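Local coordinates for protein thioesterase (Pseudomonas aeruginosa, PDB 3QY3) that is a hotdog-fold thioesterase that probably hydrolyses the thioester bond of fatty acyl-CoA substrates, at residues Q27-A32 and L101-L106; Y44-N49 and L88-H93; V80-H85 and H131-W136; V97-Y102 and H115-L120. All coordinates share one frame; numbering follows the deposited sequence.

Within one hotdog subunit, three contacts lie in the curved antiparallel sheet and contact 2 among loops at its end. Contacts 1 and 4 share strand 96-106, which pairs with strands 28-35 and 110-119 respectively; their centres lie about 11 Å apart. Contact 3 joins strands 76-87 and 128-138, the latter bordering strand 110-119, and helix 51-66 packs against each pair. Contact 2 is centred about 15 Å from the centre of contact 4. Along the chain, contact 2 is nested inside the loop closed by contact 1 and contact 4 inside that closed by contact 3, while contacts 2 and 3 alternate. Residues 82-85 continue the sheet into the second subunit, where Tyr44 and Asn49 also pack.

Contact 1: Q27-A32 and L101-L106; sequences QLLHTA and LYAGRL
Leu29 and His30 both face Leu101 across an antiparallel pair of strands whose directions differ by 151°. Leu101 O accepts two backbone hydrogen bonds, from Leu29 N at 2.7 Å and from His30 N at 3.3 Å, the second arriving on a carbonyl lone pair. Leu101 N returns a nearly straight bond to His30 O (2.8 Å), and beyond the bulge Ala103 N donates to Gln27 O. The same Gln27 oxygen receives a CA-H contact from Tyr102.

Leu28 and Tyr102 form a non-hydrogen-bonded pair. With CG of Leu28 trans to its backbone N (chi1 -178°), the branch swings so that CD1 lies over one face of the phenol ring, 4.0 Å from its centroid and displaced toward the rim. This is a CH-pi contact; the hydroxyl is hydrogen-bonded to Glu100. Because of the bulge, Leu29 leans toward the partner strand, and its CD1 rests against Ala103 CB at 3.9 Å. On the His30 side of the sheet, CB of His30 approaches Leu101 CD1 at 4.2 Å, with Ala62 and Thr66 of helix 51-66 touching the histidine. Two successive residues opposite one, sharing a carbonyl acceptor, define a classic beta bulge, here in the first strand of the hotdog sheet.

Contact 2: Y44-N49 and L88-H93; sequences YGHVNN and LKPVVH
A chi1 of -38° places the His46 ring beside its own backbone N and alongside Pro90, while a chi1 of 165° in Val47 sets CG2 next to Val91. The imidazole is sandwiched. Pro90 CB sits over one face, 4.1 Å from the ring centroid, in a CH-pi contact, and Tyr44 O lies above the opposite face. Val92 CG2 closes on the ring edge, near its plane, 3.6 Å from His46 CD2.

The contact joins the loop leading into helix 51-66 to the loop between strands 76-87 and 96-106. Val47 N donates to Val91 O at 2.9 Å, nearly straight at 168°. The side chains of these two residues run side by side, Val47 CG2 meeting Val91 CG1 at 3.9 Å. Tyr52 and Tyr55 of helix 51-66 also touch Val47. One water adds a bridge, donating a hydrogen bond to Val47 O at 2.8 Å and accepting a weak one from Val91 N, which also bonds weakly to Tyr52 OH. Thus one nearly straight N-H...O hydrogen bond between backbones, a water, Pro90 and Val92 packing on the His46 imidazole and Val47 packing on Val91 do the joining, with the backbone of Val47 satisfied at both N and O.

Contact 3: V80-H85 and H131-W136; sequences VLQSLH and HCKLVW
Gln82 OE1 is gripped by two side chains of the facing strand. His131 NE2 donates to it at 3.1 Å, lying on a carbonyl lone pair, with the oxygen only 3° out of the imidazole plane; Lys133 NZ, in one of its two conformers, comes from above the amide plane at 3.2 Å. The bond from His131 implies a proton on NE2. The amide is also held at its other end, where Gln82 NE2 bonds to Thr86 OG1 of the second subunit, so its rotation is well defined.

His131 takes chi1 74°, with CG between backbone N and carbonyl carbon, which turns the ring toward Gln82 and over Leu84. Leu84 CB covers one ring face, 3.9 Å from the centroid. The extended Lys133 chain runs alongside Gln82. On the other side of the sheet, Val80 CG2 touches both Cys132 SG (3.7 Å, in the conformer modelled here) and Leu134 CD2 (3.8 Å), with Arg60 against Val80 and Cys132 and Phe64 against Leu134.

Leu81 N bonds to Lys133 O at 2.8 Å, and Gln82 N reaches the same oxygen weakly. This is a classic beta bulge within an antiparallel ladder, and residues 82-85 pair in turn with a strand of the second subunit, continuing the sheet across the interface as in hotdog dimers.

Contact 4: V97-Y102 and H115-L120; sequences VVVELY and HRLHTL
The Glu100 and His118 side chains pass at a slant, their carboxylate and imidazole planes nearly perpendicular (83°). In the conformers given for His118 and Arg116, OE1 meets the ring at its edge and accepts a weak bond from His118 NE2 at 3.0 Å. Arg116 instead lies alongside Glu100, pointing the same way; its chain is bent at chi3 (78°), which carries NH1 to OE1 for a salt bridge of 3.2 Å, with the oxygen near the guanidinium plane. Tyr102 OH donates to the same oxygen from above the carboxylate plane, at 2.8 Å. With these conformers three groups converge on one carboxylate oxygen, which probably favours its charged form. The ring of His118 is fixed at the far side by ND1 bonding to Gly125 O.

These residues belong to the hairpin of strands 96-106 and 110-119 in the hotdog sheet, where Val98 and Glu100 form hydrogen-bonded pairs with His118 and Arg116. Val98 N gives the straightest of the four backbone bonds, to His118 O at 2.8 Å.

On the other face, next to helix 51-66, Val99 and Leu117 lie side by side, Leu117 CD1 pressed against Val99 CG2 at 3.5 Å, while Val97 CG1 approaches Leu117 CG at a slant. His115, whose CB touches Leu101 CD2 at 4.0 Å, turns its ring away from the partner strand to bond through NE2 with His85. Back on the Glu100 face, the Val98 and Leu120 side chains cross at about a right angle, CG2 to CD2.

Contact 1: Q27-A32 and L101-L106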
loop_
_atom_site.group_PDB
_atom_site.type_symbol
_atom_site.label_atom_id
_atom_site.label_comp_id
_atom_site.label_asym_id
_atom_site.label_seq_id
_atom_site.Cartn_x
_atom_site.Cartn_y
_atom_site.Cartn_z
ATOM N N GLN A 27 17.706 3.535 -26.421
ATOM C CA GLN A 27 18.321 2.259 -25.989
ATOM C C GLN A 27 17.549 1.609 -24.845
ATOM O O GLN A 27 17.436 2.202 -23.782
ATOM C CB GLN A 27 19.734 2.514 -25.509
ATOM C CG GLN A 27 20.365 1.360 -24.730
ATOM C CD GLN A 27 21.770 1.707 -24.261
ATOM O OE1 GLN A 27 22.167 2.861 -24.310
ATOM N NE2 GLN A 27 22.523 0.702 -23.811
ATOM N N LEU A 28 17.097 0.369 -25.031
ATOM C CA LEU A 28 16.457 -0.396 -23.917
ATOM C C LEU A 28 17.466 -0.838 -22.879
ATOM O O LEU A 28 18.384 -1.601 -23.188
ATOM C CB LEU A 28 15.747 -1.631 -24.464
ATOM C CG LEU A 28 14.973 -2.554 -23.536
ATOM C CD1 LEU A 28 13.761 -1.778 -22.894
ATOM C CD2 LEU A 28 14.462 -3.777 -24.354
ATOM N N LEU A 29 17.298 -0.377 -21.638
ATOM C CA LEU A 29 18.156 -0.747 -20.538
ATOM C C LEU A 29 17.686 -1.997 -19.770
ATOM O O LEU A 29 18.478 -2.820 -19.291
ATOM C CB LEU A 29 18.279 0.456 -19.614
ATOM C CG LEU A 29 19.044 1.676 -20.132
ATOM C CD1 LEU A 29 18.895 2.811 -19.124
ATOM C CD2 LEU A 29 20.540 1.331 -20.379
ATOM N N HIS A 30 16.373 -2.128 -19.583
ATOM C CA HIS A 30 15.842 -3.157 -18.729
ATOM C C HIS A 30 14.367 -3.398 -19.034
ATOM O O HIS A 30 13.662 -2.463 -19.379
ATOM C CB HIS A 30 15.925 -2.765 -17.242
ATOM C CG HIS A 30 15.721 -3.920 -16.334
ATOM N ND1 HIS A 30 16.680 -4.896 -16.162
ATOM C CD2 HIS A 30 14.654 -4.293 -15.594
ATOM C CE1 HIS A 30 16.207 -5.807 -15.320
ATOM N NE2 HIS A 30 14.995 -5.453 -14.948
ATOM N N THR A 31 13.992 -4.675 -18.958
ATOM C CA THR A 31 12.602 -5.097 -19.030
ATOM C C THR A 31 12.277 -5.861 -17.786
ATOM O O THR A 31 12.904 -6.906 -17.474
ATOM C CB THR A 31 12.340 -5.942 -20.275
ATOM O OG1 THR A 31 12.716 -5.192 -21.457
ATOM C CG2 THR A 31 10.833 -6.336 -20.336
ATOM N N ALA A 32 11.284 -5.363 -17.031
ATOM C CA ALA A 32 10.850 -6.056 -15.796
ATOM C C ALA A 32 9.436 -6.570 -15.974
ATOM O O ALA A 32 8.617 -5.921 -16.644
ATOM C CB ALA A 32 10.887 -5.100 -14.518
ATOM N N LEU A 101 12.373 0.062 -19.492
ATOM C CA LEU A 101 13.182 1.220 -19.177
ATOM C C LEU A 101 14.198 1.511 -20.292
ATOM O O LEU A 101 14.997 0.642 -20.689
ATOM C CB LEU A 101 13.903 1.008 -17.871
ATOM C CG LEU A 101 13.079 0.738 -16.594
ATOM C CD1 LEU A 101 14.036 0.477 -15.392
ATOM C CD2 LEU A 101 12.085 1.883 -16.352
ATOM N N TYR A 102 14.165 2.762 -20.739
ATOM C CA TYR A 102 15.026 3.277 -21.822
ATOM C C TYR A 102 15.930 4.385 -21.316
ATOM O O TYR A 102 15.554 5.185 -20.485
ATOM C CB TYR A 102 14.174 3.821 -22.988
ATOM C CG TYR A 102 13.369 2.740 -23.678
ATOM C CD1 TYR A 102 13.907 2.014 -24.732
ATOM C CD2 TYR A 102 12.061 2.461 -23.284
ATOM C CE1 TYR A 102 13.159 1.046 -25.390
ATOM C CE2 TYR A 102 11.324 1.465 -23.930
ATOM C CZ TYR A 102 11.874 0.763 -24.947
ATOM O OH TYR A 102 11.119 -0.210 -25.572
ATOM N N ALA A 103 17.116 4.486 -21.908
ATOM C CA ALA A 103 18.076 5.515 -21.560
ATOM C C ALA A 103 17.581 6.791 -22.177
ATOM O O ALA A 103 17.534 6.888 -23.428
ATOM C CB ALA A 103 19.489 5.173 -22.164
ATOM N N GLY A 104 17.288 7.769 -21.325
ATOM C CA GLY A 104 17.076 9.146 -21.737
ATOM C C GLY A 104 18.394 9.892 -21.540
ATOM O O GLY A 104 19.471 9.306 -21.561
ATOM N N ARG A 105 18.292 11.183 -21.336
ATOM C CA ARG A 105 19.495 11.986 -21.268
ATOM C C ARG A 105 20.359 11.802 -19.995
ATOM O O ARG A 105 19.862 11.762 -18.858
ATOM C CB ARG A 105 19.149 13.430 -21.560
ATOM C CG ARG A 105 18.641 14.203 -20.477
ATOM C CD ARG A 105 18.138 15.545 -21.026
ATOM N NE ARG A 105 17.095 15.987 -20.151
ATOM C CZ ARG A 105 15.804 15.964 -20.430
ATOM N NH1 ARG A 105 15.353 15.550 -21.611
ATOM N NH2 ARG A 105 14.957 16.350 -19.500
ATOM N N LEU A 106 21.668 11.677 -20.234
ATOM C CA LEU A 106 22.619 11.453 -19.195
ATOM C C LEU A 106 23.414 12.731 -18.950
ATOM O O LEU A 106 24.025 13.300 -19.873
ATOM C CB LEU A 106 23.540 10.318 -19.627
ATOM C CG LEU A 106 24.673 9.904 -18.698
ATOM C CD1 LEU A 106 24.203 9.249 -17.457
ATOM C CD2 LEU A 106 25.637 9.009 -19.535
#

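Contact 2: Y44-N49 and L88-H93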
loop_
_atom_site.group_PDB
_atom_site.type_symbol
_atom_site.label_atom_id
_atom_site.label_comp_id
_atom_site.label_asym_id
_atom_site.label_seq_id
_atom_site.Cartn_x
_atom_site.Cartn_y
_atom_site.Cartn_z
ATOM N N TYR A 44 -12.617 1.411 -8.297
ATOM C CA TYR A 44 -12.950 1.430 -9.726
ATOM C C TYR A 44 -12.798 0.060 -10.349
ATOM O O TYR A 44 -13.238 -0.138 -11.468
ATOM C CB TYR A 44 -12.047 2.343 -10.563
ATOM C CG TYR A 44 -12.126 3.786 -10.326
ATOM C CD1 TYR A 44 -13.363 4.448 -10.245
ATOM C CD2 TYR A 44 -10.952 4.545 -10.190
ATOM C CE1 TYR A 44 -13.380 5.860 -10.027
ATOM C CE2 TYR A 44 -10.986 5.919 -9.981
ATOM C CZ TYR A 44 -12.181 6.554 -9.890
ATOM O OH TYR A 44 -12.144 7.919 -9.668
ATOM N N GLY A 45 -12.155 -0.879 -9.669
ATOM C CA GLY A 45 -11.957 -2.175 -10.221
ATOM C C GLY A 45 -10.895 -2.252 -11.296
ATOM O O GLY A 45 -10.918 -3.159 -12.166
ATOM N N HIS A 46 -9.936 -1.339 -11.245
ATOM C CA HIS A 46 -8.733 -1.467 -12.046
ATOM C C HIS A 46 -7.574 -1.151 -11.101
ATOM O O HIS A 46 -7.792 -0.654 -9.980
ATOM C CB HIS A 46 -8.637 -0.425 -13.198
ATOM C CG HIS A 46 -9.914 -0.107 -13.893
ATOM N ND1 HIS A 46 -10.559 1.098 -13.718
ATOM C CD2 HIS A 46 -10.605 -0.775 -14.855
ATOM C CE1 HIS A 46 -11.653 1.115 -14.479
ATOM N NE2 HIS A 46 -11.686 -0.000 -15.201
ATOM N N VAL A 47 -6.352 -1.365 -11.548
ATOM C CA VAL A 47 -5.205 -1.068 -10.697
ATOM C C VAL A 47 -5.236 0.423 -10.306
ATOM O O VAL A 47 -5.472 1.305 -11.163
ATOM C CB VAL A 47 -3.883 -1.364 -11.466
ATOM C CG1 VAL A 47 -2.600 -0.714 -10.750
ATOM C CG2 VAL A 47 -3.673 -2.919 -11.647
ATOM N N ASN A 48 -5.048 0.720 -9.035
ATOM C CA ASN A 48 -5.067 2.114 -8.560
ATOM C C ASN A 48 -3.920 2.916 -9.204
ATOM O O ASN A 48 -2.771 2.406 -9.278
ATOM C CB ASN A 48 -4.910 2.099 -7.022
ATOM C CG ASN A 48 -4.914 3.496 -6.443
ATOM O OD1 ASN A 48 -5.950 4.169 -6.388
ATOM N ND2 ASN A 48 -3.745 3.935 -5.986
ATOM N N ASN A 49 -4.174 4.184 -9.572
ATOM C CA ASN A 49 -3.171 4.954 -10.311
ATOM C C ASN A 49 -1.874 5.099 -9.602
ATOM O O ASN A 49 -0.810 5.121 -10.251
ATOM C CB ASN A 49 -3.706 6.306 -10.606
ATOM C CG ASN A 49 -4.639 6.268 -11.712
ATOM O OD1 ASN A 49 -4.739 5.248 -12.427
ATOM N ND2 ASN A 49 -5.433 7.309 -11.814
ATOM N N LEU A 88 -2.751 5.646 -20.072
ATOM C CA LEU A 88 -3.405 5.460 -21.347
ATOM C C LEU A 88 -4.451 4.359 -21.376
ATOM O O LEU A 88 -5.488 4.490 -22.049
ATOM C CB LEU A 88 -2.335 5.224 -22.425
ATOM C CG LEU A 88 -1.366 6.392 -22.608
ATOM C CD1 LEU A 88 -0.160 6.036 -23.492
ATOM C CD2 LEU A 88 -2.135 7.587 -23.099
ATOM N N LYS A 89 -4.203 3.283 -20.683
ATOM C CA LYS A 89 -5.165 2.162 -20.655
ATOM C C LYS A 89 -5.079 1.545 -19.251
ATOM O O LYS A 89 -3.974 1.414 -18.695
ATOM C CB LYS A 89 -4.817 1.083 -21.675
ATOM C CG LYS A 89 -4.557 1.581 -23.097
ATOM C CD LYS A 89 -4.250 0.432 -24.174
ATOM C CE LYS A 89 -4.948 -0.898 -23.958
ATOM N NZ LYS A 89 -6.427 -0.951 -24.276
ATOM N N PRO A 90 -6.221 1.168 -18.699
ATOM C CA PRO A 90 -6.220 0.553 -17.354
ATOM C C PRO A 90 -5.774 -0.869 -17.395
ATOM O O PRO A 90 -5.931 -1.547 -18.417
ATOM C CB PRO A 90 -7.702 0.657 -16.917
ATOM C CG PRO A 90 -8.457 0.685 -18.191
ATOM C CD PRO A 90 -7.585 1.315 -19.235
ATOM N N VAL A 91 -5.254 -1.336 -16.263
ATOM C CA VAL A 91 -4.888 -2.736 -16.088
ATOM C C VAL A 91 -5.874 -3.316 -15.090
ATOM O O VAL A 91 -6.214 -2.686 -14.087
ATOM C CB VAL A 91 -3.465 -2.889 -15.594
ATOM C CG1 VAL A 91 -3.109 -4.371 -15.221
ATOM C CG2 VAL A 91 -2.395 -2.295 -16.573
ATOM N N VAL A 92 -6.315 -4.535 -15.368
ATOM C CA VAL A 92 -7.218 -5.250 -14.515
ATOM C C VAL A 92 -6.619 -6.599 -14.108
ATOM O O VAL A 92 -6.186 -7.366 -14.945
ATOM C CB VAL A 92 -8.548 -5.406 -15.203
ATOM C CG1 VAL A 92 -9.551 -6.289 -14.404
ATOM C CG2 VAL A 92 -9.200 -4.020 -15.430
ATOM N N HIS A 93 -6.670 -6.901 -12.812
ATOM C CA HIS A 93 -6.233 -8.220 -12.310
ATOM C C HIS A 93 -7.066 -9.368 -12.894
ATOM O O HIS A 93 -8.290 -9.248 -13.050
ATOM C CB HIS A 93 -6.357 -8.207 -10.781
ATOM C CG HIS A 93 -5.807 -9.424 -10.091
ATOM N ND1 HIS A 93 -6.540 -10.567 -9.904
ATOM C CD2 HIS A 93 -4.585 -9.665 -9.547
ATOM C CE1 HIS A 93 -5.804 -11.460 -9.247
ATOM N NE2 HIS A 93 -4.624 -10.925 -8.989
HETATM O O HOH W 1 -5.414 1.125 -13.977
#

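Contact 3: V80-H85 and H131-W136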
loop_
_atom_site.group_PDB
_atom_site.type_symbol
_atom_site.label_atom_id
_atom_site.label_comp_id
_atom_site.label_asym_id
_atom_site.label_seq_id
_atom_site.Cartn_x
_atom_site.Cartn_y
_atom_site.Cartn_z
ATOM N N VAL A 80 15.258 9.839 -6.781
ATOM C CA VAL A 80 14.257 10.327 -7.701
ATOM C C VAL A 80 13.991 11.857 -7.502
ATOM O O VAL A 80 13.568 12.300 -6.442
ATOM C CB VAL A 80 12.955 9.514 -7.592
ATOM C CG1 VAL A 80 11.932 10.088 -8.532
ATOM C CG2 VAL A 80 13.212 8.022 -7.929
ATOM N N LEU A 81 14.214 12.634 -8.561
ATOM C CA LEU A 81 13.934 14.057 -8.541
ATOM C C LEU A 81 12.532 14.330 -9.081
ATOM O O LEU A 81 11.868 15.259 -8.639
ATOM C CB LEU A 81 14.944 14.820 -9.421
ATOM C CG LEU A 81 14.756 16.328 -9.637
ATOM C CD1 LEU A 81 14.612 17.057 -8.311
ATOM C CD2 LEU A 81 15.945 16.936 -10.463
ATOM N N GLN A 82 12.151 13.594 -10.113
ATOM C CA GLN A 82 10.898 13.852 -10.777
ATOM C C GLN A 82 10.311 12.592 -11.418
ATOM O O GLN A 82 11.040 11.764 -11.998
ATOM C CB GLN A 82 11.098 14.937 -11.815
ATOM C CG GLN A 82 9.792 15.343 -12.481
ATOM C CD GLN A 82 10.038 16.390 -13.519
ATOM O OE1 GLN A 82 10.252 16.045 -14.677
ATOM N NE2 GLN A 82 10.029 17.656 -13.123
ATOM N N SER A 83 8.988 12.478 -11.341
ATOM C CA SER A 83 8.274 11.403 -11.997
ATOM C C SER A 83 7.193 11.959 -12.841
ATOM O O SER A 83 6.433 12.784 -12.344
ATOM C CB SER A 83 7.561 10.503 -10.938
ATOM O OG SER A 83 8.554 9.771 -10.152
ATOM N N LEU A 84 7.097 11.476 -14.078
ATOM C CA LEU A 84 6.027 11.835 -14.970
ATOM C C LEU A 84 5.441 10.560 -15.511
ATOM O O LEU A 84 6.154 9.667 -15.944
ATOM C CB LEU A 84 6.534 12.680 -16.133
ATOM C CG LEU A 84 5.511 12.885 -17.288
ATOM C CD1 LEU A 84 4.522 13.862 -16.915
ATOM C CD2 LEU A 84 6.209 13.327 -18.632
ATOM N N HIS A 85 4.107 10.447 -15.465
ATOM C CA HIS A 85 3.469 9.315 -16.021
ATOM C C HIS A 85 2.165 9.695 -16.676
ATOM O O HIS A 85 1.337 10.359 -16.044
ATOM C CB HIS A 85 3.199 8.226 -14.959
ATOM C CG HIS A 85 2.648 6.959 -15.534
ATOM N ND1 HIS A 85 3.437 6.011 -16.112
ATOM C CD2 HIS A 85 1.400 6.450 -15.530
ATOM C CE1 HIS A 85 2.685 5.030 -16.555
ATOM N NE2 HIS A 85 1.450 5.255 -16.165
ATOM N N HIS A 131 8.571 9.229 -17.660
ATOM C CA HIS A 131 9.992 9.207 -17.315
ATOM C C HIS A 131 10.161 9.416 -15.809
ATOM O O HIS A 131 9.199 9.858 -15.115
ATOM C CB HIS A 131 10.792 10.275 -18.102
ATOM C CG HIS A 131 10.549 11.661 -17.616
ATOM N ND1 HIS A 131 9.941 12.611 -18.393
ATOM C CD2 HIS A 131 10.761 12.243 -16.399
ATOM C CE1 HIS A 131 9.839 13.733 -17.707
ATOM N NE2 HIS A 131 10.292 13.530 -16.485
ATOM N N CYS A 132 11.391 9.101 -15.350
ATOM C CA CYS A 132 11.861 9.308 -13.996
ATOM C C CYS A 132 13.248 9.952 -14.100
ATOM O O CYS A 132 14.190 9.317 -14.681
ATOM C CB CYS A 132 11.926 7.935 -13.274
ATOM S SG CYS A 132 12.371 7.933 -11.562
ATOM N N LYS A 133 13.394 11.151 -13.559
ATOM C CA LYS A 133 14.691 11.804 -13.511
ATOM C C LYS A 133 15.365 11.429 -12.214
ATOM O O LYS A 133 14.800 11.661 -11.163
ATOM C CB LYS A 133 14.521 13.310 -13.585
ATOM C CG LYS A 133 13.733 13.771 -14.806
ATOM C CD LYS A 133 13.711 15.309 -14.904
ATOM C CE LYS A 133 13.328 15.779 -16.321
ATOM N NZ LYS A 133 12.690 17.141 -16.364
ATOM N N LEU A 134 16.559 10.852 -12.307
ATOM C CA LEU A 134 17.330 10.451 -11.173
ATOM C C LEU A 134 18.548 11.354 -11.094
ATOM O O LEU A 134 19.103 11.768 -12.118
ATOM C CB LEU A 134 17.809 8.989 -11.359
ATOM C CG LEU A 134 16.781 7.872 -11.630
ATOM C CD1 LEU A 134 17.567 6.699 -12.267
ATOM C CD2 LEU A 134 16.116 7.501 -10.309
ATOM N N VAL A 135 18.943 11.641 -9.863
ATOM C CA VAL A 135 20.176 12.354 -9.589
ATOM C C VAL A 135 20.985 11.498 -8.591
ATOM O O VAL A 135 20.416 10.938 -7.640
ATOM C CB VAL A 135 19.893 13.800 -9.055
ATOM C CG1 VAL A 135 19.144 14.662 -10.097
ATOM C CG2 VAL A 135 19.079 13.790 -7.745
ATOM N N TRP A 136 22.296 11.370 -8.807
ATOM C CA TRP A 136 23.134 10.638 -7.856
ATOM C C TRP A 136 23.603 11.661 -6.836
ATOM O O TRP A 136 24.066 12.737 -7.204
ATOM C CB TRP A 136 24.321 9.940 -8.532
ATOM C CG TRP A 136 24.023 8.493 -8.817
ATOM C CD1 TRP A 136 24.515 7.388 -8.141
ATOM C CD2 TRP A 136 23.128 7.990 -9.815
ATOM N NE1 TRP A 136 23.932 6.230 -8.651
ATOM C CE2 TRP A 136 23.110 6.578 -9.699
ATOM C CE3 TRP A 136 22.355 8.595 -10.829
ATOM C CZ2 TRP A 136 22.348 5.766 -10.562
ATOM C CZ3 TRP A 136 21.563 7.773 -11.656
ATOM C CH2 TRP A 136 21.565 6.389 -11.508
#

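Contact 4: V97-Y102 and H115-L120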
loop_
_atom_site.group_PDB
_atom_site.type_symbol
_atom_site.label_atom_id
_atom_site.label_comp_id
_atom_site.label_asym_id
_atom_site.label_seq_id
_atom_site.Cartn_x
_atom_site.Cartn_y
_atom_site.Cartn_z
ATOM N N VAL A 97 2.306 -6.734 -15.528
ATOM C CA VAL A 97 2.728 -5.502 -16.159
ATOM C C VAL A 97 4.171 -5.666 -16.620
ATOM O O VAL A 97 4.988 -6.188 -15.908
ATOM C CB VAL A 97 2.582 -4.282 -15.214
ATOM C CG1 VAL A 97 3.342 -3.056 -15.760
ATOM C CG2 VAL A 97 1.065 -3.972 -15.003
ATOM N N VAL A 98 4.468 -5.186 -17.818
ATOM C CA VAL A 98 5.794 -5.219 -18.376
ATOM C C VAL A 98 6.236 -3.794 -18.409
ATOM O O VAL A 98 5.592 -2.911 -19.006
ATOM C CB VAL A 98 5.843 -5.876 -19.824
ATOM C CG1 VAL A 98 7.243 -5.803 -20.423
ATOM C CG2 VAL A 98 5.401 -7.368 -19.742
ATOM N N VAL A 99 7.333 -3.548 -17.720
ATOM C CA VAL A 99 7.919 -2.231 -17.652
ATOM C C VAL A 99 9.218 -2.229 -18.472
ATOM O O VAL A 99 10.183 -2.965 -18.175
ATOM C CB VAL A 99 8.327 -1.837 -16.219
ATOM C CG1 VAL A 99 8.964 -0.415 -16.240
ATOM C CG2 VAL A 99 7.068 -1.805 -15.270
ATOM N N GLU A 100 9.254 -1.445 -19.526
ATOM C CA GLU A 100 10.474 -1.204 -20.289
ATOM C C GLU A 100 11.096 0.125 -19.888
ATOM O O GLU A 100 10.407 1.165 -19.910
ATOM C CB GLU A 100 10.170 -1.148 -21.793
ATOM C CG GLU A 100 9.577 -2.447 -22.327
ATOM C CD GLU A 100 9.161 -2.377 -23.794
ATOM O OE1 GLU A 100 8.827 -1.311 -24.307
ATOM O OE2 GLU A 100 9.142 -3.423 -24.413
ATOM N N LEU A 101 12.373 0.062 -19.492
ATOM C CA LEU A 101 13.182 1.220 -19.177
ATOM C C LEU A 101 14.198 1.511 -20.292
ATOM O O LEU A 101 14.997 0.642 -20.689
ATOM C CB LEU A 101 13.903 1.008 -17.871
ATOM C CG LEU A 101 13.079 0.738 -16.594
ATOM C CD1 LEU A 101 14.036 0.477 -15.392
ATOM C CD2 LEU A 101 12.085 1.883 -16.352
ATOM N N TYR A 102 14.165 2.762 -20.739
ATOM C CA TYR A 102 15.026 3.277 -21.822
ATOM C C TYR A 102 15.930 4.385 -21.316
ATOM O O TYR A 102 15.554 5.185 -20.485
ATOM C CB TYR A 102 14.174 3.821 -22.988
ATOM C CG TYR A 102 13.369 2.740 -23.678
ATOM C CD1 TYR A 102 13.907 2.014 -24.732
ATOM C CD2 TYR A 102 12.061 2.461 -23.284
ATOM C CE1 TYR A 102 13.159 1.046 -25.390
ATOM C CE2 TYR A 102 11.324 1.465 -23.930
ATOM C CZ TYR A 102 11.874 0.763 -24.947
ATOM O OH TYR A 102 11.119 -0.210 -25.572
ATOM N N HIS A 115 10.192 5.427 -19.645
ATOM C CA HIS A 115 9.515 4.187 -19.480
ATOM C C HIS A 115 8.290 4.025 -20.387
ATOM O O HIS A 115 7.643 5.022 -20.788
ATOM C CB HIS A 115 9.128 3.946 -17.984
ATOM C CG HIS A 115 8.074 4.878 -17.447
ATOM N ND1 HIS A 115 8.376 5.951 -16.644
ATOM C CD2 HIS A 115 6.719 4.875 -17.577
ATOM C CE1 HIS A 115 7.251 6.548 -16.283
ATOM N NE2 HIS A 115 6.233 5.944 -16.881
ATOM N N ARG A 116 8.009 2.761 -20.698
ATOM C CA ARG A 116 6.775 2.382 -21.344
ATOM C C ARG A 116 6.258 1.135 -20.654
ATOM O O ARG A 116 7.051 0.245 -20.266
ATOM C CB ARG A 116 6.982 2.173 -22.836
ATOM C CG ARG A 116 7.123 3.525 -23.536
ATOM C CD ARG A 116 7.535 3.420 -24.989
ATOM N NE ARG A 116 6.421 3.058 -25.840
ATOM C CZ ARG A 116 6.160 1.813 -26.189
ATOM N NH1 ARG A 116 6.940 0.842 -25.730
ATOM N NH2 ARG A 116 5.130 1.546 -26.987
ATOM N N LEU A 117 4.945 1.097 -20.464
ATOM C CA LEU A 117 4.281 0.033 -19.751
ATOM C C LEU A 117 3.312 -0.701 -20.696
ATOM O O LEU A 117 2.584 -0.073 -21.460
ATOM C CB LEU A 117 3.507 0.661 -18.603
ATOM C CG LEU A 117 3.991 0.542 -17.209
ATOM C CD1 LEU A 117 5.507 0.760 -17.145
ATOM C CD2 LEU A 117 3.113 1.418 -16.321
ATOM N N HIS A 118 3.384 -2.039 -20.693
ATOM C CA HIS A 118 2.522 -2.916 -21.476
ATOM C C HIS A 118 2.043 -4.023 -20.464
ATOM O O HIS A 118 2.375 -3.995 -19.294
ATOM C CB HIS A 118 3.307 -3.585 -22.634
ATOM C CG HIS A 118 4.172 -2.651 -23.454
ATOM N ND1 HIS A 118 3.662 -1.773 -24.388
ATOM C CD2 HIS A 118 5.518 -2.518 -23.517
ATOM C CE1 HIS A 118 4.652 -1.122 -24.970
ATOM N NE2 HIS A 118 5.790 -1.546 -24.448
ATOM N N THR A 119 1.349 -5.016 -20.971
ATOM C CA THR A 119 1.056 -6.241 -20.195
ATOM C C THR A 119 1.625 -7.416 -20.984
ATOM O O THR A 119 1.841 -7.335 -22.192
ATOM C CB THR A 119 -0.458 -6.421 -19.865
ATOM O OG1 THR A 119 -1.210 -6.604 -21.075
ATOM C CG2 THR A 119 -1.023 -5.251 -19.011
ATOM N N LEU A 120 1.831 -8.535 -20.314
ATOM C CA LEU A 120 2.275 -9.716 -20.994
ATOM C C LEU A 120 1.304 -10.139 -22.089
ATOM O O LEU A 120 1.763 -10.542 -23.153
ATOM C CB LEU A 120 2.416 -10.887 -20.047
ATOM C CG LEU A 120 3.790 -11.228 -19.504
ATOM C CD1 LEU A 120 3.693 -12.618 -18.892
ATOM C CD2 LEU A 120 4.910 -11.099 -20.567
#